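Local coordinates for protein Non-reducing end alpha-L-arabinofuranosidase BoGH43B (Bacteroides ovatus, PDB 5JOZ) that removes terminal non-reducing alpha-L-arabinofuranosyl residues from xyloglucan branches, converting S units to X units during xyloglucan degradation, at residues 261-265 / 465-471; 232-238 / 252-258; 396-402 / 414-420; 366-372 / 503-507. All coordinates share one frame; numbering follows the deposited sequence.

Contact 1. Residues 261-265 / 465-471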
# COMPACT_ATOMS: atom_id res chain seq x y z
N GLY A 261 15.03 14.09 7.54
CA GLY A 261 15.37 14.23 6.13
C GLY A 261 16.23 13.15 5.48
O GLY A 261 16.74 13.40 4.39
N LYS A 262 16.39 11.97 6.11
CA LYS A 262 17.33 10.92 5.63
C LYS A 262 16.68 9.63 5.11
O LYS A 262 17.03 9.15 4.03
CB LYS A 262 18.31 10.48 6.72
CG LYS A 262 18.92 11.55 7.59
CD LYS A 262 19.78 12.53 6.82
CE LYS A 262 20.68 13.30 7.79
NZ LYS A 262 21.19 14.56 7.20
N TYR A 263 15.78 9.05 5.92
CA TYR A 263 15.20 7.72 5.64
C TYR A 263 13.68 7.64 5.89
O TYR A 263 13.12 8.42 6.66
CB TYR A 263 15.96 6.66 6.45
CG TYR A 263 15.91 6.84 7.96
CD1 TYR A 263 14.88 6.30 8.72
CD2 TYR A 263 16.92 7.53 8.63
CE1 TYR A 263 14.84 6.46 10.10
CE2 TYR A 263 16.89 7.71 10.00
CZ TYR A 263 15.85 7.17 10.74
OH TYR A 263 15.80 7.33 12.12
N GLN A 264 13.03 6.71 5.19
CA GLN A 264 11.59 6.48 5.35
C GLN A 264 11.29 5.00 5.49
O GLN A 264 11.80 4.17 4.73
CB GLN A 264 10.78 7.15 4.20
CG GLN A 264 10.84 6.48 2.83
CD GLN A 264 9.81 5.39 2.63
OE1 GLN A 264 9.02 5.10 3.52
NE2 GLN A 264 9.80 4.78 1.44
N HIS A 265 10.45 4.67 6.47
CA HIS A 265 10.08 3.27 6.75
C HIS A 265 8.59 2.98 6.68
O HIS A 265 8.22 1.82 6.51
CB HIS A 265 10.66 2.80 8.08
CG HIS A 265 10.15 3.53 9.29
ND1 HIS A 265 10.53 4.81 9.60
CD2 HIS A 265 9.32 3.12 10.28
CE1 HIS A 265 9.94 5.18 10.73
NE2 HIS A 265 9.20 4.17 11.16
N THR A 465 14.29 2.11 13.42
CA THR A 465 13.43 2.23 12.25
C THR A 465 14.26 2.41 10.97
O THR A 465 13.86 1.98 9.88
CB THR A 465 12.47 3.42 12.39
OG1 THR A 465 13.21 4.62 12.60
CG2 THR A 465 11.50 3.21 13.54
N ARG A 466 15.44 3.02 11.13
CA ARG A 466 16.41 3.20 10.05
C ARG A 466 16.83 1.90 9.36
O ARG A 466 16.93 1.86 8.13
CB ARG A 466 17.65 3.89 10.63
CG ARG A 466 18.70 4.35 9.63
CD ARG A 466 19.97 4.71 10.36
NE ARG A 466 20.54 3.54 11.03
CZ ARG A 466 21.62 3.54 11.80
NH1 ARG A 466 22.31 4.66 12.01
NH2 ARG A 466 22.02 2.40 12.35
N ASP A 467 17.07 0.84 10.14
CA ASP A 467 17.53 -0.43 9.55
C ASP A 467 16.43 -1.17 8.76
O ASP A 467 16.74 -2.14 8.04
CB ASP A 467 18.13 -1.36 10.62
CG ASP A 467 19.54 -0.97 11.03
OD1 ASP A 467 20.33 -0.53 10.16
OD2 ASP A 467 19.86 -1.13 12.22
N VAL A 468 15.17 -0.73 8.88
CA VAL A 468 14.08 -1.27 8.07
C VAL A 468 13.58 -0.27 7.02
O VAL A 468 12.51 -0.48 6.44
CB VAL A 468 12.93 -1.84 8.95
CG1 VAL A 468 13.40 -3.11 9.65
CG2 VAL A 468 12.41 -0.82 9.96
N SER A 469 14.36 0.77 6.74
CA SER A 469 13.91 1.86 5.91
C SER A 469 14.07 1.50 4.44
O SER A 469 14.88 0.63 4.09
CB SER A 469 14.69 3.14 6.24
OG SER A 469 16.01 3.07 5.72
N ASN A 470 13.30 2.16 3.58
CA ASN A 470 13.43 2.00 2.13
C ASN A 470 14.87 2.23 1.64
O ASN A 470 15.36 1.50 0.77
CB ASN A 470 12.52 2.98 1.39
CG ASN A 470 12.60 2.83 -0.11
OD1 ASN A 470 13.15 3.69 -0.81
ND2 ASN A 470 12.11 1.70 -0.62
N GLU A 471 15.54 3.23 2.20
CA GLU A 471 16.87 3.62 1.76
C GLU A 471 17.93 2.57 2.06
O GLU A 471 18.95 2.51 1.37
CB GLU A 471 17.26 4.99 2.35
CG GLU A 471 16.54 6.18 1.70
CD GLU A 471 15.11 6.39 2.16
OE1 GLU A 471 14.55 5.52 2.87
OE2 GLU A 471 14.53 7.45 1.82
O HOH W 1 12.11 6.23 -0.13

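Contact 2. Residues 232-238 / 252-258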
# COMPACT_ATOMS: atom_id res chain seq x y z
N PRO A 232 9.17 18.76 4.86
CA PRO A 232 8.96 17.44 5.50
C PRO A 232 8.43 16.33 4.57
O PRO A 232 8.61 15.16 4.88
CB PRO A 232 7.92 17.75 6.61
CG PRO A 232 7.22 18.98 6.15
CD PRO A 232 8.28 19.79 5.44
N PHE A 233 7.76 16.70 3.48
CA PHE A 233 7.40 15.77 2.38
C PHE A 233 8.36 15.80 1.20
O PHE A 233 8.72 16.87 0.72
CB PHE A 233 6.02 16.09 1.83
CG PHE A 233 4.95 16.29 2.86
CD1 PHE A 233 4.96 15.61 4.08
CD2 PHE A 233 3.89 17.13 2.58
CE1 PHE A 233 3.95 15.79 5.01
CE2 PHE A 233 2.87 17.31 3.49
CZ PHE A 233 2.91 16.65 4.72
N GLN A 234 8.72 14.62 0.71
CA GLN A 234 9.71 14.47 -0.36
C GLN A 234 9.25 13.36 -1.35
O GLN A 234 8.25 12.68 -1.10
CB GLN A 234 11.08 14.15 0.27
CG GLN A 234 12.29 14.82 -0.37
CD GLN A 234 12.28 16.35 -0.36
OE1 GLN A 234 11.96 16.99 0.65
NE2 GLN A 234 12.66 16.94 -1.48
N ALA A 235 9.96 13.23 -2.47
CA ALA A 235 9.62 12.27 -3.54
C ALA A 235 8.15 12.29 -3.96
O ALA A 235 7.53 11.24 -4.16
CB ALA A 235 10.05 10.85 -3.16
N ILE A 236 7.62 13.50 -4.08
CA ILE A 236 6.23 13.72 -4.46
C ILE A 236 6.09 13.44 -5.97
O ILE A 236 6.91 13.88 -6.77
CB ILE A 236 5.80 15.16 -4.08
CG1 ILE A 236 5.60 15.27 -2.56
CG2 ILE A 236 4.55 15.60 -4.83
CD1 ILE A 236 4.31 14.65 -2.04
N GLY A 237 5.08 12.67 -6.33
CA GLY A 237 4.84 12.35 -7.73
C GLY A 237 3.80 11.26 -7.89
O GLY A 237 3.18 10.86 -6.91
N HIS A 238 3.62 10.80 -9.13
CA HIS A 238 2.59 9.81 -9.48
C HIS A 238 1.18 10.26 -9.08
O HIS A 238 0.48 9.60 -8.32
CB HIS A 238 2.91 8.42 -8.90
CG HIS A 238 2.32 7.29 -9.69
ND1 HIS A 238 3.08 6.31 -10.28
CD2 HIS A 238 1.03 7.01 -10.02
CE1 HIS A 238 2.30 5.46 -10.92
NE2 HIS A 238 1.05 5.87 -10.78
N VAL A 252 -4.49 13.76 -6.33
CA VAL A 252 -3.86 12.89 -5.35
C VAL A 252 -2.53 12.46 -5.95
O VAL A 252 -2.39 12.42 -7.17
CB VAL A 252 -4.73 11.69 -4.93
CG1 VAL A 252 -5.98 12.19 -4.22
CG2 VAL A 252 -5.08 10.79 -6.13
N CYS A 253 -1.56 12.19 -5.08
CA CYS A 253 -0.23 11.75 -5.49
C CYS A 253 0.43 11.05 -4.31
O CYS A 253 -0.10 11.09 -3.18
CB CYS A 253 0.63 12.94 -5.89
SG CYS A 253 1.16 13.93 -4.47
N LEU A 254 1.57 10.42 -4.57
CA LEU A 254 2.33 9.73 -3.54
C LEU A 254 3.48 10.60 -3.09
O LEU A 254 3.88 11.52 -3.78
CB LEU A 254 2.87 8.38 -4.04
CG LEU A 254 3.99 8.28 -5.10
CD1 LEU A 254 5.36 8.75 -4.63
CD2 LEU A 254 4.06 6.86 -5.61
N GLY A 255 4.01 10.28 -1.92
CA GLY A 255 5.21 10.92 -1.39
C GLY A 255 5.74 10.15 -0.20
O GLY A 255 5.15 9.14 0.23
N ILE A 256 6.84 10.65 0.36
CA ILE A 256 7.41 10.06 1.58
C ILE A 256 7.55 11.13 2.65
O ILE A 256 7.62 12.32 2.33
CB ILE A 256 8.76 9.36 1.30
CG1 ILE A 256 9.77 10.34 0.69
CG2 ILE A 256 8.54 8.17 0.38
CD1 ILE A 256 11.19 9.81 0.62
N ARG A 257 7.57 10.69 3.91
CA ARG A 257 7.81 11.55 5.08
C ARG A 257 9.10 11.06 5.71
O ARG A 257 9.06 10.13 6.50
CB ARG A 257 6.70 11.40 6.12
CG ARG A 257 5.37 12.05 5.77
CD ARG A 257 4.22 11.24 6.37
NE ARG A 257 3.71 11.73 7.63
CZ ARG A 257 2.93 11.04 8.46
NH1 ARG A 257 2.55 9.80 8.21
NH2 ARG A 257 2.53 11.62 9.59
N PRO A 258 10.25 11.66 5.33
CA PRO A 258 11.51 11.13 5.88
C PRO A 258 11.73 11.48 7.36
O PRO A 258 11.18 12.47 7.84
CB PRO A 258 12.59 11.79 5.01
CG PRO A 258 11.88 12.51 3.90
CD PRO A 258 10.50 12.78 4.40
O HOH W 2 9.15 14.20 7.38

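Contact 3. Residues 396-402 / 414-420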
# COMPACT_ATOMS: atom_id res chain seq x y z
N LYS A 396 13.83 -10.46 4.07
CA LYS A 396 15.19 -10.44 4.60
C LYS A 396 15.38 -9.44 5.74
O LYS A 396 16.45 -9.39 6.33
CB LYS A 396 16.19 -10.10 3.47
CG LYS A 396 16.21 -11.12 2.33
CD LYS A 396 17.05 -10.68 1.14
CE LYS A 396 16.99 -11.74 0.04
NZ LYS A 396 17.64 -11.32 -1.23
N ASN A 397 14.36 -8.62 6.05
CA ASN A 397 14.50 -7.55 7.03
C ASN A 397 13.24 -7.42 7.88
O ASN A 397 12.20 -6.95 7.41
CB ASN A 397 14.84 -6.23 6.32
CG ASN A 397 16.26 -6.22 5.75
OD1 ASN A 397 17.23 -5.86 6.43
ND2 ASN A 397 16.38 -6.60 4.48
N HIS A 398 13.34 -7.84 9.13
CA HIS A 398 12.20 -7.92 10.02
C HIS A 398 12.63 -8.17 11.45
O HIS A 398 13.60 -8.90 11.68
CB HIS A 398 11.25 -9.05 9.59
CG HIS A 398 11.91 -10.39 9.49
ND1 HIS A 398 11.94 -11.29 10.53
CD2 HIS A 398 12.57 -10.99 8.46
CE1 HIS A 398 12.59 -12.38 10.16
NE2 HIS A 398 12.97 -12.23 8.91
N TYR A 399 11.89 -7.60 12.40
CA TYR A 399 12.14 -7.80 13.83
C TYR A 399 11.06 -8.69 14.40
O TYR A 399 9.88 -8.38 14.25
CB TYR A 399 12.14 -6.47 14.57
CG TYR A 399 13.09 -5.42 14.03
CD1 TYR A 399 14.42 -5.75 13.72
CD2 TYR A 399 12.68 -4.10 13.84
CE1 TYR A 399 15.30 -4.79 13.24
CE2 TYR A 399 13.56 -3.13 13.37
CZ TYR A 399 14.86 -3.48 13.07
OH TYR A 399 15.74 -2.52 12.61
N ASP A 400 11.45 -9.76 15.08
CA ASP A 400 10.52 -10.79 15.53
C ASP A 400 10.39 -10.83 17.05
O ASP A 400 11.33 -11.22 17.73
CB ASP A 400 11.01 -12.16 15.04
CG ASP A 400 10.99 -12.31 13.54
OD1 ASP A 400 10.40 -11.46 12.83
OD2 ASP A 400 11.58 -13.30 13.05
N LEU A 401 9.22 -10.47 17.56
CA LEU A 401 8.96 -10.57 19.00
C LEU A 401 8.14 -11.84 19.24
O LEU A 401 6.90 -11.81 19.17
CB LEU A 401 8.25 -9.32 19.51
CG LEU A 401 7.80 -9.34 20.97
CD1 LEU A 401 8.98 -9.56 21.90
CD2 LEU A 401 7.06 -8.07 21.32
N LEU A 402 8.83 -12.95 19.52
CA LEU A 402 8.22 -14.28 19.53
C LEU A 402 8.33 -15.03 20.85
O LEU A 402 9.26 -14.81 21.62
CB LEU A 402 8.86 -15.15 18.45
CG LEU A 402 8.94 -14.53 17.05
CD1 LEU A 402 9.70 -15.45 16.10
CD2 LEU A 402 7.56 -14.22 16.49
N ILE A 414 13.15 -11.36 21.36
CA ILE A 414 13.29 -10.36 20.28
C ILE A 414 14.45 -10.83 19.43
O ILE A 414 15.54 -11.06 19.94
CB ILE A 414 13.48 -8.89 20.78
CG1 ILE A 414 13.64 -7.92 19.59
CG2 ILE A 414 14.69 -8.71 21.70
CD1 ILE A 414 12.50 -7.96 18.60
N ARG A 415 14.21 -11.00 18.13
CA ARG A 415 15.23 -11.50 17.22
C ARG A 415 15.26 -10.63 15.98
O ARG A 415 14.27 -10.52 15.26
CB ARG A 415 14.94 -12.96 16.85
CG ARG A 415 16.06 -13.65 16.08
CD ARG A 415 15.63 -15.05 15.69
NE ARG A 415 14.46 -15.02 14.81
CZ ARG A 415 13.67 -16.06 14.53
NH1 ARG A 415 13.89 -17.27 15.05
NH2 ARG A 415 12.63 -15.88 13.73
N LYS A 416 16.42 -10.04 15.72
CA LYS A 416 16.59 -9.05 14.68
C LYS A 416 17.27 -9.70 13.47
O LYS A 416 18.39 -10.15 13.57
CB LYS A 416 17.42 -7.88 15.21
CG LYS A 416 16.94 -7.32 16.54
CD LYS A 416 17.82 -6.20 17.05
CE LYS A 416 17.61 -5.95 18.53
NZ LYS A 416 18.57 -4.96 19.09
N THR A 417 16.55 -9.74 12.34
CA THR A 417 17.06 -10.27 11.08
C THR A 417 17.26 -9.12 10.10
O THR A 417 16.32 -8.36 9.85
CB THR A 417 16.05 -11.26 10.47
OG1 THR A 417 15.95 -12.41 11.32
CG2 THR A 417 16.46 -11.69 9.06
N LEU A 418 18.47 -9.00 9.56
CA LEU A 418 18.83 -7.95 8.60
C LEU A 418 19.77 -8.50 7.56
O LEU A 418 20.68 -9.28 7.88
CB LEU A 418 19.53 -6.77 9.29
CG LEU A 418 18.72 -5.99 10.34
CD1 LEU A 418 19.63 -5.05 11.11
CD2 LEU A 418 17.58 -5.23 9.68
N LYS A 419 19.56 -8.11 6.30
CA LYS A 419 20.30 -8.67 5.17
C LYS A 419 20.28 -10.21 5.19
O LYS A 419 21.28 -10.86 4.88
CB LYS A 419 21.74 -8.12 5.15
CG LYS A 419 21.84 -6.62 4.93
CD LYS A 419 21.31 -6.21 3.55
CE LYS A 419 22.20 -5.19 2.84
NZ LYS A 419 22.19 -3.86 3.51
N ASP A 420 19.12 -10.75 5.58
CA ASP A 420 18.87 -12.20 5.66
C ASP A 420 19.75 -12.97 6.67
O ASP A 420 19.89 -14.18 6.56
CB ASP A 420 18.97 -12.81 4.24
CG ASP A 420 18.07 -14.01 4.05
OD1 ASP A 420 16.89 -13.97 4.47
OD2 ASP A 420 18.53 -15.00 3.44
O HOH W 3 14.22 -12.21 13.09

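Contact 4. Residues 366-372 / 503-507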
# COMPACT_ATOMS: atom_id res chain seq x y z
N ALA A 366 0.75 2.84 10.15
CA ALA A 366 0.12 4.06 9.69
C ALA A 366 0.54 5.31 10.48
O ALA A 366 -0.00 6.40 10.22
CB ALA A 366 -1.40 3.89 9.77
N ALA A 367 1.45 5.17 11.43
CA ALA A 367 1.97 6.31 12.19
C ALA A 367 3.40 6.09 12.66
O ALA A 367 3.83 4.96 12.92
CB ALA A 367 1.06 6.61 13.37
N PHE A 368 4.16 7.17 12.75
CA PHE A 368 5.49 7.11 13.33
C PHE A 368 5.40 6.65 14.77
O PHE A 368 6.08 5.71 15.16
CB PHE A 368 6.17 8.46 13.25
CG PHE A 368 6.55 8.84 11.86
CD1 PHE A 368 7.59 8.18 11.21
CD2 PHE A 368 5.85 9.83 11.18
CE1 PHE A 368 7.94 8.52 9.90
CE2 PHE A 368 6.19 10.18 9.88
CZ PHE A 368 7.24 9.53 9.25
N ASN A 369 4.52 7.29 15.54
CA ASN A 369 4.37 7.05 16.96
C ASN A 369 3.17 6.14 17.20
O ASN A 369 2.03 6.53 16.95
CB ASN A 369 4.20 8.38 17.71
CG ASN A 369 5.33 9.34 17.42
OD1 ASN A 369 5.20 10.24 16.59
ND2 ASN A 369 6.47 9.11 18.05
N LEU A 370 3.43 4.92 17.65
CA LEU A 370 2.34 3.99 17.94
C LEU A 370 2.65 2.97 19.01
O LEU A 370 3.80 2.73 19.38
CB LEU A 370 1.84 3.29 16.67
CG LEU A 370 2.64 2.29 15.85
CD1 LEU A 370 3.16 1.09 16.63
CD2 LEU A 370 1.75 1.82 14.70
N THR A 371 1.57 2.37 19.48
CA THR A 371 1.62 1.22 20.36
C THR A 371 0.79 0.13 19.71
O THR A 371 -0.33 0.36 19.29
CB THR A 371 1.04 1.56 21.75
OG1 THR A 371 1.88 2.53 22.37
CG2 THR A 371 0.98 0.30 22.63
N ALA A 372 1.38 -1.05 19.63
CA ALA A 372 0.71 -2.23 19.10
C ALA A 372 0.94 -3.33 20.10
O ALA A 372 2.08 -3.55 20.50
CB ALA A 372 1.32 -2.61 17.77
N PHE A 503 -4.09 -1.51 18.35
CA PHE A 503 -3.29 -0.72 17.43
C PHE A 503 -3.64 0.75 17.65
O PHE A 503 -4.74 1.18 17.32
CB PHE A 503 -3.61 -1.16 15.99
CG PHE A 503 -2.59 -0.72 14.98
CD1 PHE A 503 -1.34 -1.34 14.93
CD2 PHE A 503 -2.86 0.31 14.08
CE1 PHE A 503 -0.38 -0.94 14.00
CE2 PHE A 503 -1.91 0.70 13.16
CZ PHE A 503 -0.67 0.08 13.12
N ARG A 504 -2.72 1.51 18.24
CA ARG A 504 -2.99 2.91 18.58
C ARG A 504 -1.99 3.84 17.90
O ARG A 504 -0.81 3.82 18.23
CB ARG A 504 -2.94 3.10 20.09
CG ARG A 504 -3.62 4.39 20.55
CD ARG A 504 -3.44 4.57 22.04
NE ARG A 504 -3.86 3.37 22.78
CZ ARG A 504 -5.08 3.15 23.29
NH1 ARG A 504 -6.06 4.05 23.18
NH2 ARG A 504 -5.31 2.00 23.93
N CYS A 505 -2.48 4.64 16.95
CA CYS A 505 -1.70 5.67 16.29
C CYS A 505 -1.71 6.97 17.11
O CYS A 505 -2.77 7.43 17.59
CB CYS A 505 -2.24 5.94 14.90
SG CYS A 505 -2.28 4.51 13.79
N LEU A 506 -0.54 7.58 17.25
CA LEU A 506 -0.37 8.73 18.14
C LEU A 506 0.32 9.92 17.47
O LEU A 506 0.94 10.73 18.17
CB LEU A 506 0.41 8.29 19.38
CG LEU A 506 -0.28 7.19 20.19
CD1 LEU A 506 0.72 6.44 21.06
CD2 LEU A 506 -1.42 7.79 21.01
N ASP A 507 0.22 10.06 16.15
CA ASP A 507 0.95 11.15 15.46
C ASP A 507 0.35 12.53 15.72
O ASP A 507 1.09 13.51 15.63
CB ASP A 507 1.10 10.91 13.93
CG ASP A 507 2.29 10.00 13.57
OD1 ASP A 507 3.07 9.61 14.47
OD2 ASP A 507 2.45 9.69 12.36

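Contact 1. Residues 261-265 / 465-471
Tyr-263 and His-265 each receive an aliphatic carbon of segment 465-471 over one ring face in a CH-pi contact, a worked example of how a five-bladed beta-propeller of family GH43 can be joined to its concanavalin A-like beta-sandwich. Arg-466 CB sits 3.8 Å from the centroid of the Tyr-263 ring, and Thr-465 CB only 3.5 Å from that of His-265. Thr-465 OG1 reaches the edge of the tyrosine near CE1, while its hydrogen bond goes to Glu-444 O.

The hydrogen bonds across the contact centre on the backbone of Gln-264. Its O accepts from Asn-470 N at 2.8 Å, almost in line with the carbonyl, and its N donates to Glu-471 OE1 at 3.0 Å, meeting that oxygen from above the carboxylate plane. The start of helix 470-473 thus grips the N-H and C=O of a single residue. Ser-469, at the N-cap, places OG where Val-472 N reaches it weakly; the same OG donates to Arg-466 O at 2.8 Å.

Water completes the polar set. The Gln-264 chain bends at chi2 (87°), bringing NE2 over Asn-470 CB, while OE1 accepts from Gly-267 N. Gln-264 NE2 donates at 3.1 Å to a water that in turn donates to Asn-470 OD1 at 2.8 Å.

Contact 2. Residues 232-238 / 252-258
Gln-234 and Ile-256 form an antiparallel hydrogen-bonded pair, with Gln-234 N to Ile-256 O at 3.0 Å and Ile-256 N to Gln-234 O at 2.9 Å. Gly-237 and Leu-254 form a second such pair, yet the register slips by one residue between the two: a beta bulge at which the chain turns a corner near Ala-235. The Ala-235 carbonyl accepts from His-200 ND1.

This is the first hairpin of the last four-stranded blade in the GH43 five-bladed propeller, and past the bulge strand 234-243 carries His-238 to Asp-16, the inferred proton acceptor.

Side-chain packing follows the bend. Leu-254, its CG turned between backbone N and carbonyl carbon (chi1 70°), sets CD1 against the carbonyl oxygen Ala-235 O at 3.3 Å and CD2 3.8 Å from His-238 CB; an alanine here would probably leave a gap under the bulge and His-238 less firmly positioned. Ala-235 CB meets Ile-256 CG1 at 3.9 Å, and Ile-236 CG2 meets Cys-253 SG at 3.8 Å. Ile-236 CD1 occupies the space where a CB on Gly-255 would fall.

Phe-233 and Arg-257 run alongside each other, Arg-257 NH1 pairing with Glu-269. One water donates to Pro-232 O and Pro-258 O, 2.7 Å from each.

Contact 3. Residues 396-402 / 414-420
His-398 and Thr-417 face each other across a beta hairpin of the concanavalin A-like sandwich, where strands 397-406 and 409-418 run antiparallel, at 163° over the segments compared here. Thr-417 CB lies over one face of the imidazole in a CH-pi contact, 3.8 Å from its centroid and displaced toward the rim. His-398 CG stands between its backbone N and carbonyl carbon (chi1 55°), a setting that turns the ring along its own strand toward Asp-400. There His-398 ND1 donates to Asp-400 OD1 at 2.8 Å, close to the ring plane and on the syn side of the carboxylate.

The other oxygen looks across the hairpin. Arg-415 NH2 forms a salt bridge to Asp-400 OD2 at 2.9 Å, using the anti lone pair, with the bond near the guanidinium plane although the two flat groups are turned 66° apart. Leu-402 CD1 lies over one guanidinium face, and Arg-415 has a second acidic partner in Glu-386. Held by an imidazole N-H and a guanidinium, the aspartate is likely to stay ionised. A water lies at the guanidinium edge and joins Arg-415 O to Thr-417 OG1.

Tyr-399 and Lys-416 project from the opposite side of the sheet. The Lys-416 methylenes cross the tyrosine obliquely, CB 4.0 Å from Tyr-399 CD1, while the polar ends diverge: Tyr-399 OH to Ser-464 O and Lys-416 NZ to Thr-462 O. Beyond Leu-418, Lys-419 N donates to Asn-397 OD1 at 3.2 Å, the N-H arriving from above the amide carbonyl plane.

Contact 4. Residues 366-372 / 503-507
Leu-370 meets the ring of Phe-503 obliquely, its CD2 3.4 Å from Phe-503 CZ, at the centre of an antiparallel strand pair in the concanavalin A-like sandwich. With CG anti to the backbone N (chi1 -163°), Phe-503 carries its ring toward the neighbouring strand, on the face shared with Leu-370 and Ala-372. There Ala-372 CB meets Phe-503 CD1 at 4.1 Å and Ala-366 N comes to the ring edge. Alongside, Ala-367 CB touches Cys-505 CB at 3.7 Å.

Leu-370 with Cys-505 and Ala-372 with Phe-503 are non-hydrogen-bonded pairs. Between them, Thr-371 and Arg-504 are joined by two backbone bonds, and their side chains turn to the other face of the sheet. One more backbone bond lies beyond the strands, Leu-506 N to Asn-369 O, 2.8 Å.

At the polar edge the Asp-507 carboxylate receives two consecutive peptide N-H groups, each on the syn side of its oxygen and somewhat out of the carboxylate plane: Phe-368 N to OD2 at 3.1 Å and Asn-369 N to OD1 at 2.9 Å. An alanine in its place would probably leave both amides without acceptors and let the chain end pull away from residues 367-369. A long, weak ion pair links Asp-507 to Arg-257 of the catalytic domain. Two N-H donors and a nearby arginine would favour the charged carboxylate, which probably holds the chain end to residues 367-369 and adds a weak charge link to the propeller.

Overall arrangement
Contacts 1, 2 and 4 meet around the junction of propeller and sandwich, whereas contact 3 lies farther out. Gln-264 CG of contact 1 packs on Ile-256 CG2 of contact 2 at 3.8 Å, and His-265 CE1 on Phe-368 CD1 of contact 4, also at 3.8 Å. A long, weak ion pair, Arg-257 NH2 to Asp-507 OD2 at 3.4 Å, spans contacts 2 and 4. Contact 3 reaches the junction through Val-468 CG1 against Tyr-399 CE2, 3.7 Å, but stays about 15 Å from contact 2 at nearest atoms. Contact 2 comes closest to the active site: the His-238 side chain is about 3 Å from that of Asp-16, the inferred proton acceptor, against about 11 Å for Gln-264.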